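Local atomic coordinates of cytosolic phospholipase A2 delta (PDB entry 5IZ5), a protein that hydrolyses glycerophospholipids at the sn-2 position in a calcium-dependent reaction, with a preference for linoleic acid at that position. Residues 288-291 / 292-296; 538-541 / 542-546; 781-784 / 785-788; 707-710 / 711-715; 692-696 / 697-701. The protein carries 3 engineered substitutions. One frame throughout, in Å; residues are numbered along the deposited sequence.

Contact 1 (288-291 / 292-296); sequences FNLC and AEEQA
C291 and E294 make the compact part of this contact, at the point where the chain turns into a helix. The C291 SG lies between its own backbone N and carbonyl carbon (chi1 68°), a setting that brings the sulfur to the first turn, where it accepts from E294 N at 3.5 Å. C291 is thus an N-cap that works through a thiol. Its carbonyl oxygen takes Q295 N at 3.0 Å. Next to the cap, both methyls of L290 press on the carboxylate of E294, with CD1 and CD2 each 3.6 Å from OE2. That oxygen is buried against hydrocarbon, but it has a salt bridge to R668 and a hydrogen bond with Y360. The other oxygen, OE1, receives a water at 2.7 Å, and the same water accepts from C291 N at 2.8 Å, so it ties the cap backbone to the glutamate.

The solvent side is looser. Q295 is extended beyond CG and reaches back over the turn, its NE2 giving a hydrogen bond of 2.9 Å to L290 O. The acceptor is close to the amide plane, but NE2 stands well above the carbonyl plane. E293 sends its carboxylate away from this turn.

In the fold, the segment carries strand 285-286 into helix 292-313, with C291 packed on E491 and E293 on Y490, in the loop between strands 482-487 and 492-494.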
# COMPACT_ATOMS: atom_id res chain seq x y z
N PHE B 288 9.06 13.25 4.51
CA PHE B 288 8.63 13.43 3.13
C PHE B 288 9.76 13.70 2.15
O PHE B 288 9.55 14.28 1.09
CB PHE B 288 7.60 14.56 3.05
CG PHE B 288 6.28 14.18 3.60
CD1 PHE B 288 5.36 13.52 2.80
CD2 PHE B 288 5.97 14.44 4.92
CE1 PHE B 288 4.14 13.15 3.31
CE2 PHE B 288 4.75 14.08 5.44
CZ PHE B 288 3.83 13.43 4.63
N ASN B 289 10.95 13.29 2.50
CA ASN B 289 12.04 13.39 1.57
C ASN B 289 12.61 12.01 1.42
O ASN B 289 12.16 11.06 2.07
CB ASN B 289 13.04 14.44 2.03
CG ASN B 289 12.57 15.86 1.68
OD1 ASN B 289 12.58 16.27 0.52
ND2 ASN B 289 12.14 16.59 2.70
N LEU B 290 13.57 11.90 0.53
CA LEU B 290 14.11 10.61 0.18
C LEU B 290 14.92 10.10 1.36
O LEU B 290 15.47 10.89 2.13
CB LEU B 290 14.97 10.74 -1.07
CG LEU B 290 14.25 11.31 -2.30
CD1 LEU B 290 15.20 11.37 -3.48
CD2 LEU B 290 13.00 10.50 -2.66
N CYS B 291 14.95 8.78 1.53
CA CYS B 291 15.67 8.19 2.64
C CYS B 291 17.17 8.19 2.36
O CYS B 291 17.59 8.32 1.20
CB CYS B 291 15.19 6.76 2.91
SG CYS B 291 15.62 5.59 1.61
N ALA B 292 17.95 8.05 3.42
CA ALA B 292 19.41 8.10 3.32
C ALA B 292 19.95 7.16 2.26
O ALA B 292 20.80 7.54 1.46
CB ALA B 292 20.04 7.78 4.67
N GLU B 293 19.43 5.93 2.23
CA GLU B 293 19.88 4.94 1.26
C GLU B 293 19.62 5.36 -0.19
O GLU B 293 20.46 5.12 -1.06
CB GLU B 293 19.23 3.58 1.53
CG GLU B 293 19.70 2.89 2.82
CD GLU B 293 20.95 2.04 2.63
OE1 GLU B 293 21.44 1.84 1.49
OE2 GLU B 293 21.46 1.56 3.66
N GLU B 294 18.48 5.99 -0.45
CA GLU B 294 18.18 6.45 -1.81
C GLU B 294 19.08 7.63 -2.19
O GLU B 294 19.56 7.69 -3.31
CB GLU B 294 16.70 6.82 -1.99
CG GLU B 294 16.38 7.31 -3.41
CD GLU B 294 14.89 7.36 -3.74
OE1 GLU B 294 14.08 6.73 -3.03
OE2 GLU B 294 14.54 8.03 -4.74
N GLN B 295 19.29 8.55 -1.26
CA GLN B 295 20.21 9.67 -1.48
C GLN B 295 21.62 9.18 -1.81
O GLN B 295 22.25 9.66 -2.75
CB GLN B 295 20.27 10.58 -0.27
CG GLN B 295 19.05 11.46 -0.14
CD GLN B 295 19.10 12.30 1.12
OE1 GLN B 295 20.12 12.92 1.43
NE2 GLN B 295 17.99 12.34 1.86
N ALA B 296 22.10 8.21 -1.03
CA ALA B 296 23.41 7.60 -1.29
C ALA B 296 23.43 6.93 -2.65
O ALA B 296 24.40 7.05 -3.39
CB ALA B 296 23.75 6.60 -0.19
O HOH W 1 13.48 7.34 -0.43

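Contact 2 (538-541 / 542-546); sequences NLLD and AWYDL
The last turn of helix 534-543, in the catalytic domain, unwinds here, with L539 packing on W543 and L540 on Y544 and L546. Two sound backbone bonds, A542 N to N538 O and Y544 N to L540 O (2.9 Å), bracket a weak one from W543 N to L539 O. Y544 is the first residue to leave helical angles.

L539 and W543 lie side by side and point the same way. With L539 CG trans to its backbone N (chi1 -166°), the CD1 methyl comes over one face of the indole, 3.7 Å from the centroid of the five-membered ring, in a CH-pi contact. It sits toward the rim of that face, 3.4 Å from CE2. A serine at W543 would probably leave this methyl without its ring face and open a gap toward L589, A590 and F593 of helix 588-593.

Past the helix end the chain bends back through an inverse gamma turn centred on D545. L546 then meets L540 at about a right angle, with CD1 3.6 Å from L540 CD2. The edge of the Y544 ring faces L540 O, and Y544 OH is hydrogen-bonded to K594 O.

The chemistry is split: one flank of the turn is hydrocarbon and indole, while on another R577 hydrogen-bonds N538 OD1 and makes a salt bridge with D541 OD2, and so probably helps fix the rotation of both groups.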
# COMPACT_ATOMS: atom_id res chain seq x y z
N ASN B 538 -9.53 -11.77 -12.43
CA ASN B 538 -9.78 -12.57 -13.63
C ASN B 538 -9.97 -14.05 -13.32
O ASN B 538 -10.73 -14.75 -13.99
CB ASN B 538 -8.67 -12.41 -14.66
CG ASN B 538 -8.64 -11.04 -15.28
OD1 ASN B 538 -9.53 -10.22 -15.04
ND2 ASN B 538 -7.62 -10.77 -16.07
N LEU B 539 -9.26 -14.53 -12.30
CA LEU B 539 -9.39 -15.94 -11.89
C LEU B 539 -10.77 -16.14 -11.27
O LEU B 539 -11.41 -17.15 -11.51
CB LEU B 539 -8.29 -16.32 -10.90
CG LEU B 539 -8.05 -17.81 -10.61
CD1 LEU B 539 -7.80 -18.64 -11.86
CD2 LEU B 539 -6.88 -17.98 -9.64
N LEU B 540 -11.22 -15.16 -10.52
CA LEU B 540 -12.51 -15.25 -9.84
C LEU B 540 -13.67 -15.29 -10.84
O LEU B 540 -14.59 -16.10 -10.69
CB LEU B 540 -12.66 -14.07 -8.87
CG LEU B 540 -14.02 -13.99 -8.12
CD1 LEU B 540 -13.88 -13.84 -6.60
CD2 LEU B 540 -14.87 -12.84 -8.64
N ASP B 541 -13.64 -14.43 -11.85
CA ASP B 541 -14.66 -14.42 -12.90
C ASP B 541 -14.65 -15.66 -13.79
O ASP B 541 -15.70 -16.19 -14.15
CB ASP B 541 -14.52 -13.19 -13.81
CG ASP B 541 -14.97 -11.89 -13.17
OD1 ASP B 541 -15.53 -11.91 -12.05
OD2 ASP B 541 -14.75 -10.83 -13.80
N ALA B 542 -13.46 -16.11 -14.17
CA ALA B 542 -13.33 -17.30 -15.00
C ALA B 542 -13.80 -18.57 -14.28
O ALA B 542 -14.27 -19.50 -14.92
CB ALA B 542 -11.89 -17.47 -15.46
N TRP B 543 -13.67 -18.59 -12.96
CA TRP B 543 -13.94 -19.79 -12.17
C TRP B 543 -15.32 -19.87 -11.56
O TRP B 543 -15.91 -20.95 -11.54
CB TRP B 543 -12.91 -19.95 -11.05
CG TRP B 543 -11.62 -20.58 -11.50
CD1 TRP B 543 -11.23 -20.79 -12.79
CD2 TRP B 543 -10.56 -21.07 -10.68
NE1 TRP B 543 -10.00 -21.40 -12.82
CE2 TRP B 543 -9.56 -21.57 -11.53
CE3 TRP B 543 -10.36 -21.13 -9.29
CZ2 TRP B 543 -8.37 -22.13 -11.05
CZ3 TRP B 543 -9.18 -21.69 -8.82
CH2 TRP B 543 -8.20 -22.18 -9.70
N TYR B 544 -15.82 -18.75 -11.04
CA TYR B 544 -17.02 -18.71 -10.23
C TYR B 544 -18.10 -17.92 -10.96
O TYR B 544 -17.90 -16.76 -11.31
CB TYR B 544 -16.74 -18.07 -8.88
CG TYR B 544 -15.65 -18.78 -8.13
CD1 TYR B 544 -14.33 -18.37 -8.25
CD2 TYR B 544 -15.92 -19.89 -7.32
CE1 TYR B 544 -13.31 -19.02 -7.59
CE2 TYR B 544 -14.90 -20.55 -6.65
CZ TYR B 544 -13.60 -20.10 -6.79
OH TYR B 544 -12.58 -20.72 -6.15
N ASP B 545 -19.23 -18.57 -11.19
CA ASP B 545 -20.38 -17.89 -11.76
C ASP B 545 -20.97 -16.98 -10.69
O ASP B 545 -21.94 -17.34 -10.02
CB ASP B 545 -21.42 -18.92 -12.25
CG ASP B 545 -22.44 -18.32 -13.21
OD1 ASP B 545 -22.67 -17.09 -13.15
OD2 ASP B 545 -23.00 -19.09 -14.03
N LEU B 546 -20.37 -15.80 -10.52
CA LEU B 546 -20.84 -14.86 -9.49
C LEU B 546 -22.16 -14.21 -9.90
O LEU B 546 -22.21 -13.13 -10.49
CB LEU B 546 -19.78 -13.81 -9.12
CG LEU B 546 -18.96 -14.08 -7.84
CD1 LEU B 546 -18.26 -12.80 -7.40
CD2 LEU B 546 -19.81 -14.60 -6.69

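Contact 3 (781-784 / 785-788); sequences DFER and LLRL
Residues 781-788 form a continuous run of alpha-helix, in which each backbone N-H reaches the carbonyl four residues earlier: R787 N to E783 O at 2.8 Å and L788 N to R784 O at 2.9 Å, while the bond from L785 N to D781 O is long and weak at 3.4 Å. One turn apart, E783 and R787 pair by charge. The E783 chain is bent at chi2 (-67°) and folds its carboxylate over a face of the guanidinium, which R787, extended from CG to NE, brings to it. OE1 is 2.9 Å from NH2, yet it stands well out of the guanidinium plane, and no N-H points at it. The two flat groups are 62° apart, so this is a salt bridge of proximity without directed bonds. The second oxygen, OE2, is in a salt bridge with R393, and the carboxylate therefore serves two arginines.

Helix 779-794 is amphipathic: the charged pair lies on one flank, and F782, L785, L786 and L788 are buried. F782 and L786 cross obliquely, touching lightly where CE2 and CD2 are 4.1 Å apart. Both also pack on I389 of helix 386-397. L785 turns its branched end away from the preceding turn to meet R337 and T340 of helix 335-351, and its side chain comes to about 9 Å from G334, a substrate-binding residue. R784, bent at chi3, turns back along the helix to a salt bridge with E780, one turn earlier.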
# COMPACT_ATOMS: atom_id res chain seq x y z
N ASP B 781 5.50 -15.47 -31.85
CA ASP B 781 4.75 -14.29 -31.39
C ASP B 781 5.51 -13.46 -30.34
O ASP B 781 5.37 -12.24 -30.29
CB ASP B 781 3.39 -14.69 -30.81
CG ASP B 781 2.43 -15.22 -31.86
OD1 ASP B 781 2.54 -14.81 -33.04
OD2 ASP B 781 1.55 -16.03 -31.51
N PHE B 782 6.29 -14.14 -29.50
CA PHE B 782 7.13 -13.46 -28.52
C PHE B 782 8.15 -12.57 -29.23
O PHE B 782 8.27 -11.38 -28.91
CB PHE B 782 7.87 -14.49 -27.66
CG PHE B 782 8.78 -13.88 -26.63
CD1 PHE B 782 8.36 -13.72 -25.31
CD2 PHE B 782 10.07 -13.48 -26.96
CE1 PHE B 782 9.19 -13.17 -24.35
CE2 PHE B 782 10.91 -12.92 -26.00
CZ PHE B 782 10.47 -12.77 -24.70
N GLU B 783 8.86 -13.15 -30.19
CA GLU B 783 9.94 -12.45 -30.91
C GLU B 783 9.44 -11.22 -31.65
O GLU B 783 10.08 -10.17 -31.59
CB GLU B 783 10.66 -13.39 -31.88
CG GLU B 783 11.61 -14.37 -31.19
CD GLU B 783 12.82 -13.68 -30.56
OE1 GLU B 783 13.47 -12.86 -31.24
OE2 GLU B 783 13.12 -13.96 -29.38
N ARG B 784 8.30 -11.33 -32.32
CA ARG B 784 7.70 -10.19 -33.02
C ARG B 784 7.44 -9.00 -32.10
O ARG B 784 7.80 -7.87 -32.43
CB ARG B 784 6.39 -10.59 -33.68
CG ARG B 784 6.56 -11.34 -34.99
CD ARG B 784 5.20 -11.68 -35.59
NE ARG B 784 5.06 -13.08 -36.01
CZ ARG B 784 4.72 -13.50 -37.23
NH1 ARG B 784 4.50 -12.65 -38.23
NH2 ARG B 784 4.60 -14.81 -37.44
N LEU B 785 6.81 -9.26 -30.96
CA LEU B 785 6.48 -8.20 -30.00
C LEU B 785 7.75 -7.60 -29.43
O LEU B 785 7.88 -6.38 -29.32
CB LEU B 785 5.58 -8.73 -28.87
CG LEU B 785 5.13 -7.74 -27.79
CD1 LEU B 785 4.55 -6.47 -28.39
CD2 LEU B 785 4.12 -8.39 -26.86
N LEU B 786 8.69 -8.46 -29.06
CA LEU B 786 9.97 -8.03 -28.51
C LEU B 786 10.74 -7.17 -29.52
O LEU B 786 11.19 -6.08 -29.19
CB LEU B 786 10.81 -9.24 -28.12
CG LEU B 786 12.18 -8.90 -27.52
CD1 LEU B 786 12.06 -8.69 -26.02
CD2 LEU B 786 13.19 -9.99 -27.84
N ARG B 787 10.89 -7.68 -30.74
CA ARG B 787 11.67 -6.98 -31.77
C ARG B 787 11.00 -5.68 -32.20
O ARG B 787 11.67 -4.69 -32.45
CB ARG B 787 11.94 -7.87 -32.98
CG ARG B 787 12.88 -9.04 -32.72
CD ARG B 787 13.59 -9.51 -33.98
NE ARG B 787 14.41 -10.70 -33.75
CZ ARG B 787 14.04 -11.96 -33.99
NH1 ARG B 787 12.84 -12.26 -34.49
NH2 ARG B 787 14.89 -12.94 -33.71
N LEU B 788 9.67 -5.68 -32.26
CA LEU B 788 8.92 -4.45 -32.50
C LEU B 788 9.26 -3.40 -31.46
O LEU B 788 9.53 -2.24 -31.80
CB LEU B 788 7.41 -4.72 -32.47
CG LEU B 788 6.51 -3.48 -32.44
CD1 LEU B 788 6.73 -2.62 -33.68
CD2 LEU B 788 5.05 -3.87 -32.32

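Contact 4 (707-710 / 711-715); sequences SPQD and QHQPR
D710 and R715 supply the charged part of the contact. R715 NH1 reaches D710 OD1 at 2.5 Å, a salt bridge with a hydrogen bond in it, though so short a distance should not be read too exactly. OD1 is approached nearly head-on, in line with its C-O bond, and it lies 21° out of the guanidinium plane. The arginine chain is bent at chi3 to come round to it from beyond the helix.

Hydrogen bonds come next. D710 OD2 accepts from S707 N at 2.8 Å, on the anti side, tilted somewhat out of the carboxylate plane, and takes a weak second bond from S707 OG. In return D710 N gives to S707 OG at 3.0 Å, the hydroxyl being swung that way by chi1 of 71°. An alanine in place of D710 is likely to leave S707 N without its side-chain acceptor and R715 without its charged mate. Along the backbone Q711 N, H712 N and Q713 N bond to the carbonyls of S707, P708 and Q709. P714 has no N-H to continue the series, and its CD lies 3.5 Å from D710 O.

A looser contact lies on the exposed side, where Q709 NE2 comes to the edge of the H712 ring, 4.1 Å from CD2, with amide and ring planes steeply inclined. Separately, P714 packs against P683 and P735 of neighbouring loops.

The reciprocal pairing of S707 and D710 is a capping box, here starting the short surface helix 708-712, with a carboxylate where it could offset the helix dipole.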
# COMPACT_ATOMS: atom_id res chain seq x y z
N SER B 707 -2.83 15.40 -31.61
CA SER B 707 -3.72 15.83 -32.68
C SER B 707 -4.65 14.70 -33.12
O SER B 707 -4.39 13.54 -32.80
CB SER B 707 -2.89 16.30 -33.89
OG SER B 707 -2.27 15.19 -34.52
N PRO B 708 -5.73 15.02 -33.85
CA PRO B 708 -6.59 13.97 -34.41
C PRO B 708 -5.79 12.95 -35.23
O PRO B 708 -6.07 11.74 -35.18
CB PRO B 708 -7.56 14.74 -35.30
CG PRO B 708 -7.60 16.12 -34.75
CD PRO B 708 -6.27 16.37 -34.08
N GLN B 709 -4.81 13.44 -35.99
CA GLN B 709 -3.91 12.59 -36.76
C GLN B 709 -3.10 11.66 -35.85
O GLN B 709 -2.93 10.48 -36.17
CB GLN B 709 -2.97 13.46 -37.60
CG GLN B 709 -1.88 12.72 -38.38
CD GLN B 709 -2.39 11.58 -39.25
OE1 GLN B 709 -1.67 10.61 -39.49
NE2 GLN B 709 -3.63 11.69 -39.74
N ASP B 710 -2.60 12.19 -34.74
CA ASP B 710 -1.87 11.39 -33.75
C ASP B 710 -2.71 10.22 -33.23
O ASP B 710 -2.22 9.11 -33.10
CB ASP B 710 -1.41 12.25 -32.56
CG ASP B 710 -0.33 13.24 -32.93
OD1 ASP B 710 0.53 12.92 -33.76
OD2 ASP B 710 -0.33 14.36 -32.36
N GLN B 711 -3.98 10.49 -32.92
CA GLN B 711 -4.90 9.44 -32.47
C GLN B 711 -5.25 8.45 -33.58
O GLN B 711 -5.28 7.25 -33.33
CB GLN B 711 -6.17 10.05 -31.88
CG GLN B 711 -5.98 10.42 -30.40
CD GLN B 711 -6.33 11.86 -30.10
OE1 GLN B 711 -5.63 12.75 -30.55
NE2 GLN B 711 -7.40 12.09 -29.34
N HIS B 712 -5.51 8.95 -34.78
CA HIS B 712 -5.82 8.08 -35.92
C HIS B 712 -4.68 7.10 -36.18
O HIS B 712 -4.92 5.90 -36.33
CB HIS B 712 -6.10 8.90 -37.18
CG HIS B 712 -6.28 8.05 -38.41
ND1 HIS B 712 -7.20 7.03 -38.48
CD2 HIS B 712 -5.63 8.06 -39.60
CE1 HIS B 712 -7.12 6.45 -39.67
NE2 HIS B 712 -6.17 7.05 -40.37
N GLN B 713 -3.45 7.61 -36.24
CA GLN B 713 -2.27 6.78 -36.45
C GLN B 713 -1.13 7.26 -35.56
O GLN B 713 -0.42 8.21 -35.90
CB GLN B 713 -1.83 6.74 -37.92
CG GLN B 713 -2.81 6.05 -38.86
CD GLN B 713 -2.28 5.92 -40.28
OE1 GLN B 713 -2.31 4.84 -40.87
NE2 GLN B 713 -1.78 7.02 -40.84
N PRO B 714 -0.99 6.64 -34.37
CA PRO B 714 0.13 6.99 -33.51
C PRO B 714 1.45 6.49 -34.07
O PRO B 714 1.49 5.46 -34.75
CB PRO B 714 -0.20 6.31 -32.17
CG PRO B 714 -1.25 5.31 -32.47
CD PRO B 714 -1.93 5.70 -33.74
N ARG B 715 2.51 7.26 -33.82
CA ARG B 715 3.86 6.94 -34.22
C ARG B 715 4.65 6.31 -33.07
O ARG B 715 4.17 6.23 -31.94
CB ARG B 715 4.56 8.22 -34.69
CG ARG B 715 3.75 9.05 -35.67
CD ARG B 715 4.50 10.30 -36.10
NE ARG B 715 4.70 11.24 -35.00
CZ ARG B 715 3.78 12.09 -34.53
NH1 ARG B 715 2.56 12.12 -35.05
NH2 ARG B 715 4.09 12.90 -33.53

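Contact 5 (692-696 / 697-701); sequences LYCRA and RGLPF
Y693 and R697 form the first shell. The guanidinium lies flat on one face of the phenol ring, centres 3.6 Å apart and planes at 16°, a stacked cation-pi contact. NH2 sits over CE1, and NH1, 3.4 Å from CD1, also gives a hydrogen bond of 3.2 Å to Y693 O. Because that carbonyl oxygen is near the guanidinium plane, the group is gripped by face and by edge at once, which should limit its rotation. R697 gets there by running extended from CG to NE.

Beside this pair, C694 CB touches L699 CB at 3.9 Å, and its sulfur meets the F701 ring obliquely, 4.7 Å from SG to the ring centroid.

What sets these side chains in place is the end of the helix. L699 N bonds to C694 O at 2.9 Å and G698 N to R695 O at 3.2 Å: a Schellman motif, with G698 at the C-prime position and phi at 65°. The turn folds L699 back on C694, the apolar pairing that commonly goes with this motif, and the chain then runs on to F701.

Further out, Y693 OH is hydrogen-bonded to W484 NE1 on strand 482-487. R697 and L699 lean on T627 of helix 623-628, while F701 returns to pack on L687, T690 and E691 of helix 685-696, the helix that ends here.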
# COMPACT_ATOMS: atom_id res chain seq x y z
N LEU B 692 -4.41 14.88 -16.00
CA LEU B 692 -5.54 15.39 -15.22
C LEU B 692 -5.34 15.18 -13.73
O LEU B 692 -5.58 16.08 -12.92
CB LEU B 692 -6.85 14.69 -15.61
CG LEU B 692 -8.03 15.58 -16.04
CD1 LEU B 692 -9.31 14.77 -16.20
CD2 LEU B 692 -8.27 16.70 -15.03
N TYR B 693 -4.89 13.98 -13.38
CA TYR B 693 -4.62 13.60 -12.00
C TYR B 693 -3.59 14.56 -11.39
O TYR B 693 -3.81 15.08 -10.29
CB TYR B 693 -4.15 12.15 -11.98
CG TYR B 693 -4.15 11.43 -10.65
CD1 TYR B 693 -5.32 10.87 -10.13
CD2 TYR B 693 -2.96 11.24 -9.95
CE1 TYR B 693 -5.32 10.18 -8.93
CE2 TYR B 693 -2.95 10.55 -8.75
CZ TYR B 693 -4.13 10.03 -8.24
OH TYR B 693 -4.09 9.34 -7.05
N CYS B 694 -2.50 14.82 -12.11
CA CYS B 694 -1.45 15.77 -11.69
C CYS B 694 -1.97 17.19 -11.58
O CYS B 694 -1.60 17.91 -10.65
CB CYS B 694 -0.26 15.77 -12.66
SG CYS B 694 0.76 14.29 -12.63
N ARG B 695 -2.79 17.60 -12.55
CA ARG B 695 -3.29 18.97 -12.59
C ARG B 695 -4.20 19.25 -11.40
O ARG B 695 -4.12 20.32 -10.80
CB ARG B 695 -4.05 19.26 -13.89
CG ARG B 695 -4.15 20.75 -14.20
CD ARG B 695 -5.47 21.18 -14.83
NE ARG B 695 -6.03 20.28 -15.85
CZ ARG B 695 -5.52 20.08 -17.06
NH1 ARG B 695 -4.38 20.66 -17.44
NH2 ARG B 695 -6.14 19.25 -17.90
N ALA B 696 -5.05 18.29 -11.07
CA ALA B 696 -5.93 18.43 -9.91
C ALA B 696 -5.15 18.63 -8.61
O ALA B 696 -5.64 19.27 -7.68
CB ALA B 696 -6.85 17.21 -9.80
N ARG B 697 -3.92 18.10 -8.55
CA ARG B 697 -3.09 18.16 -7.34
C ARG B 697 -1.94 19.16 -7.43
O ARG B 697 -1.06 19.17 -6.56
CB ARG B 697 -2.56 16.77 -7.05
CG ARG B 697 -3.67 15.76 -6.83
CD ARG B 697 -3.18 14.33 -6.95
NE ARG B 697 -4.18 13.42 -6.38
CZ ARG B 697 -5.33 13.10 -6.96
NH1 ARG B 697 -5.66 13.61 -8.15
NH2 ARG B 697 -6.17 12.27 -6.36
N GLY B 698 -1.94 20.01 -8.45
CA GLY B 698 -0.92 21.04 -8.60
C GLY B 698 0.49 20.50 -8.83
O GLY B 698 1.46 21.13 -8.42
N LEU B 699 0.59 19.36 -9.51
CA LEU B 699 1.88 18.78 -9.86
C LEU B 699 2.23 19.18 -11.29
O LEU B 699 1.44 18.93 -12.19
CB LEU B 699 1.82 17.26 -9.73
CG LEU B 699 1.55 16.70 -8.33
CD1 LEU B 699 1.53 15.19 -8.36
CD2 LEU B 699 2.57 17.20 -7.33
N PRO B 700 3.41 19.81 -11.50
CA PRO B 700 3.72 20.25 -12.85
C PRO B 700 3.92 19.09 -13.82
O PRO B 700 4.73 18.19 -13.58
CB PRO B 700 5.01 21.06 -12.70
CG PRO B 700 5.58 20.69 -11.38
CD PRO B 700 4.42 20.25 -10.52
N PHE B 701 3.18 19.13 -14.92
CA PHE B 701 3.19 18.08 -15.90
C PHE B 701 2.77 18.69 -17.24
O PHE B 701 1.88 19.54 -17.26
CB PHE B 701 2.19 17.01 -15.46
CG PHE B 701 2.28 15.76 -16.24
CD1 PHE B 701 3.18 14.78 -15.87
CD2 PHE B 701 1.50 15.56 -17.36
CE1 PHE B 701 3.29 13.61 -16.59
CE2 PHE B 701 1.60 14.41 -18.09
CZ PHE B 701 2.49 13.43 -17.70

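All five contacts fall within the PLA2c range, and along the chain they come in the order 1, 2, 5, 4, 3. None touches another. Contacts 1 and 2 lie on opposite sides of the chain's centre, their own centres about 42 Å apart. Contacts 5 and 4 belong to successive helices, 685-696 and 708-712, with centres about 24 Å apart. Contact 4 approaches contact 3 on helix 779-794 to about 9 Å between nearest atoms, and the nearest atoms of contacts 1 and 5 are about 11 Å apart. Helix starts (1, 4), ends (2, 5) and a helix interior (3) are thus spread through the catalytic part, with contacts 2 and 3 nearer the substrate-binding glycines.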